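Local coordinates for spectinomycin phosphotransferase (Legionella pneumophila, PDB 3I1A), which phosphorylates the antibiotic spectinomycin, a modification that confers resistance, and belongs to the aminoglycoside phosphotransferase family with its protein-kinase-like fold, at residues A[139-144]-A[232-237]. Residues are numbered along the deposited sequence; the frame is centred on the assembly and turned at random.
Sequences QQLRKE and DEPMLA
K143 pairs with L236 in a short parallel bridge, the junction of edge strand 142-143 with strand 235-237, the middle strand of a small mixed sheet completed by 207-209. It illustrates how a side chain can prolong a brief strand pairing: only two backbone hydrogen bonds join the strands, L236 N to R142 O (3.0 Å, nearly linear) and E144 N to L236 O (3.1 Å). Where the backbones diverge, a water bridges R142 N to P234 O, and the arginine takes over. With CG between the backbone N and the carbonyl carbon (chi1 59°) and the chain extended to NE, R142 runs back along 233-235. Its NH2 gives E233 O a bond of 2.9 Å, the acceptor lying in the guanidinium plane, while NE adds weak bonds to E233 O and P234 O. M235 CB sits over one guanidinium face, and the bend at chi3 (-59°) carries M235 CE to E144, 3.6 Å from its backbone N. L141 crosses L236 at about a right angle, with CD1 3.7 Å from L236 CG, and its CD2 meets P234 CG. E144 CB touches A237 CB. E233 O also accepts from S211 OG, so two donors and the weak R142 NE bond converge on this carbonyl. The guanidinium thus fastens, through neutral carbonyls, the backbone just beyond D230, which binds magnesium in another structure of this protein; the E233 carboxylate, with OE1 4.6 Å from R142 NE, is not in contact but probably adds some electrostatic attraction.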
ATOM      1  N   GLN A 139       8.326  -3.897 -18.329  1.00 22.84           N
ATOM      2  CA  GLN A 139       9.740  -3.575 -18.113  1.00 23.47           C
ATOM      3  C   GLN A 139       9.920  -2.519 -17.035  1.00 23.85           C
ATOM      4  O   GLN A 139      11.001  -2.400 -16.456  1.00 25.98           O
ATOM      5  CB  GLN A 139      10.377  -3.116 -19.433  1.00 26.47           C
ATOM      6  CG  GLN A 139      10.480  -4.242 -20.480  1.00 30.42           C
ATOM      7  CD  GLN A 139      10.870  -3.756 -21.875  1.00 34.36           C
ATOM      8  OE1 GLN A 139      11.344  -4.538 -22.703  1.00 35.38           O
ATOM      9  NE2 GLN A 139      10.653  -2.469 -22.147  1.00 34.90           N
ATOM     10  N   GLN A 140       8.852  -1.771 -16.753  1.00 23.57           N
ATOM     11  CA  GLN A 140       8.865  -0.723 -15.733  1.00 22.77           C
ATOM     12  C   GLN A 140       8.391  -1.209 -14.365  1.00 21.19           C
ATOM     13  O   GLN A 140       8.587  -0.524 -13.357  1.00 20.99           O
ATOM     14  CB  GLN A 140       7.967   0.442 -16.169  1.00 27.52           C
ATOM     15  CG  GLN A 140       8.254   0.962 -17.549  1.00 32.20           C
ATOM     16  CD  GLN A 140       9.640   1.555 -17.681  1.00 37.21           C
ATOM     17  OE1 GLN A 140      10.654   0.878 -17.462  1.00 39.52           O
ATOM     18  NE2 GLN A 140       9.697   2.834 -18.050  1.00 39.27           N
ATOM     19  N   LEU A 141       7.757  -2.380 -14.320  1.00 18.57           N
ATOM     20  CA  LEU A 141       7.254  -2.925 -13.058  1.00 17.58           C
ATOM     21  C   LEU A 141       8.275  -3.777 -12.325  1.00 16.38           C
ATOM     22  O   LEU A 141       9.017  -4.543 -12.945  1.00 16.90           O
ATOM     23  CB  LEU A 141       5.997  -3.784 -13.330  1.00 15.20           C
ATOM     24  CG  LEU A 141       4.757  -2.962 -13.674  1.00 15.69           C
ATOM     25  CD1 LEU A 141       3.697  -3.867 -14.327  1.00 15.71           C
ATOM     26  CD2 LEU A 141       4.242  -2.300 -12.388  1.00 16.46           C
ATOM     27  N   ARG A 142       8.319  -3.637 -11.007  1.00 17.11           N
ATOM     28  CA  ARG A 142       9.201  -4.456 -10.216  1.00 17.88           C
ATOM     29  C   ARG A 142       8.599  -5.864 -10.241  1.00 17.98           C
ATOM     30  O   ARG A 142       7.366  -6.035 -10.323  1.00 16.47           O
ATOM     31  CB  ARG A 142       9.289  -3.917  -8.791  1.00 18.57           C
ATOM     32  CG  ARG A 142       7.981  -3.850  -8.057  1.00 20.66           C
ATOM     33  CD  ARG A 142       8.088  -2.848  -6.937  1.00 23.32           C
ATOM     34  NE  ARG A 142       6.871  -2.844  -6.134  1.00 23.44           N
ATOM     35  CZ  ARG A 142       6.671  -3.643  -5.097  1.00 23.13           C
ATOM     36  NH1 ARG A 142       7.614  -4.507  -4.737  1.00 23.21           N
ATOM     37  NH2 ARG A 142       5.541  -3.567  -4.406  1.00 22.93           N
ATOM     38  N   LYS A 143       9.476  -6.862 -10.212  1.00 16.20           N
ATOM     39  CA  LYS A 143       9.060  -8.254 -10.244  1.00 18.57           C
ATOM     40  C   LYS A 143       9.277  -8.925  -8.893  1.00 17.32           C
ATOM     41  O   LYS A 143      10.238  -8.618  -8.184  1.00 17.46           O
ATOM     42  CB  LYS A 143       9.871  -9.010 -11.309  1.00 19.48           C
ATOM     43  CG  LYS A 143       9.174  -9.276 -12.653  1.00 20.68           C
ATOM     44  CD  LYS A 143       8.886  -8.030 -13.452  1.00 20.95           C
ATOM     45  CE  LYS A 143      10.156  -7.394 -13.995  1.00 21.83           C
ATOM     46  NZ  LYS A 143       9.797  -6.247 -14.860  1.00 20.53           N
ATOM     47  N   GLU A 144       8.381  -9.840  -8.528  1.00 16.83           N
ATOM     48  CA  GLU A 144       8.567 -10.578  -7.284  1.00 15.35           C
ATOM     49  C   GLU A 144       9.805 -11.455  -7.486  1.00 17.13           C
ATOM     50  O   GLU A 144       9.882 -12.214  -8.463  1.00 15.87           O
ATOM     51  CB  GLU A 144       7.373 -11.495  -7.006  1.00 14.92           C
ATOM     52  CG  GLU A 144       7.500 -12.366  -5.757  1.00 16.15           C
ATOM     53  CD  GLU A 144       7.714 -11.521  -4.514  1.00 18.20           C
ATOM     54  OE1 GLU A 144       6.739 -10.847  -4.124  1.00 15.09           O
ATOM     55  OE2 GLU A 144       8.847 -11.515  -3.963  1.00 15.55           O
ATOM     56  N   ASP A 232       1.177   3.661  -5.827  1.00 21.15           N
ATOM     57  CA  ASP A 232       2.576   4.105  -5.941  1.00 22.55           C
ATOM     58  C   ASP A 232       3.585   3.002  -6.225  1.00 22.74           C
ATOM     59  O   ASP A 232       4.584   3.238  -6.879  1.00 22.56           O
ATOM     60  CB  ASP A 232       3.019   4.853  -4.675  1.00 25.76           C
ATOM     61  CG  ASP A 232       2.428   6.243  -4.586  1.00 29.90           C
ATOM     62  OD1 ASP A 232       2.016   6.767  -5.644  1.00 30.27           O
ATOM     63  OD2 ASP A 232       2.384   6.815  -3.469  1.00 33.48           O
ATOM     64  N   GLU A 233       3.327   1.797  -5.744  1.00 21.64           N
ATOM     65  CA  GLU A 233       4.278   0.722  -5.975  1.00 21.76           C
ATOM     66  C   GLU A 233       3.656  -0.607  -6.404  1.00 18.01           C
ATOM     67  O   GLU A 233       3.782  -1.598  -5.691  1.00 19.86           O
ATOM     68  CB  GLU A 233       5.107   0.513  -4.704  1.00 26.09           C
ATOM     69  CG  GLU A 233       5.854   1.747  -4.249  1.00 33.70           C
ATOM     70  CD  GLU A 233       7.289   1.762  -4.731  1.00 38.97           C
ATOM     71  OE1 GLU A 233       7.502   1.718  -5.967  1.00 42.00           O
ATOM     72  OE2 GLU A 233       8.203   1.810  -3.875  1.00 40.29           O
ATOM     73  N   PRO A 234       2.963  -0.635  -7.552  1.00 15.66           N
ATOM     74  CA  PRO A 234       2.351  -1.886  -8.022  1.00 14.32           C
ATOM     75  C   PRO A 234       3.496  -2.814  -8.438  1.00 14.85           C
ATOM     76  O   PRO A 234       4.654  -2.407  -8.403  1.00 17.02           O
ATOM     77  CB  PRO A 234       1.495  -1.436  -9.205  1.00 16.57           C
ATOM     78  CG  PRO A 234       2.270  -0.263  -9.768  1.00 18.51           C
ATOM     79  CD  PRO A 234       2.722   0.464  -8.502  1.00 17.88           C
ATOM     80  N   MET A 235       3.185  -4.033  -8.866  1.00 14.53           N
ATOM     81  CA  MET A 235       4.239  -4.985  -9.246  1.00 14.18           C
ATOM     82  C   MET A 235       3.670  -6.173 -10.025  1.00 15.37           C
ATOM     83  O   MET A 235       2.453  -6.298 -10.166  1.00 16.06           O
ATOM     84  CB  MET A 235       4.923  -5.532  -7.986  1.00 15.56           C
ATOM     85  CG  MET A 235       4.069  -6.525  -7.187  1.00 14.52           C
ATOM     86  SD  MET A 235       4.805  -7.121  -5.633  1.00 15.43           S
ATOM     87  CE  MET A 235       6.326  -7.886  -6.237  1.00 15.56           C
ATOM     88  N   LEU A 236       4.558  -7.011 -10.561  1.00 11.62           N
ATOM     89  CA  LEU A 236       4.126  -8.224 -11.240  1.00 12.84           C
ATOM     90  C   LEU A 236       4.493  -9.324 -10.263  1.00 13.17           C
ATOM     91  O   LEU A 236       5.641  -9.432  -9.839  1.00 14.67           O
ATOM     92  CB  LEU A 236       4.862  -8.427 -12.575  1.00 14.12           C
ATOM     93  CG  LEU A 236       4.451  -7.432 -13.649  1.00 15.18           C
ATOM     94  CD1 LEU A 236       5.331  -7.532 -14.866  1.00 17.05           C
ATOM     95  CD2 LEU A 236       3.018  -7.719 -14.021  1.00 14.97           C
ATOM     96  N   ALA A 237       3.507 -10.135  -9.877  1.00 13.51           N
ATOM     97  CA  ALA A 237       3.771 -11.180  -8.918  1.00 13.79           C
ATOM     98  C   ALA A 237       2.574 -12.130  -8.971  1.00 12.90           C
ATOM     99  O   ALA A 237       1.603 -11.864  -9.682  1.00 14.45           O
ATOM    100  CB  ALA A 237       3.873 -10.533  -7.523  1.00 14.75           C
TER
HETATM  101  O   HOH W   1       6.870  -1.312  -9.986  1.00 18.25           O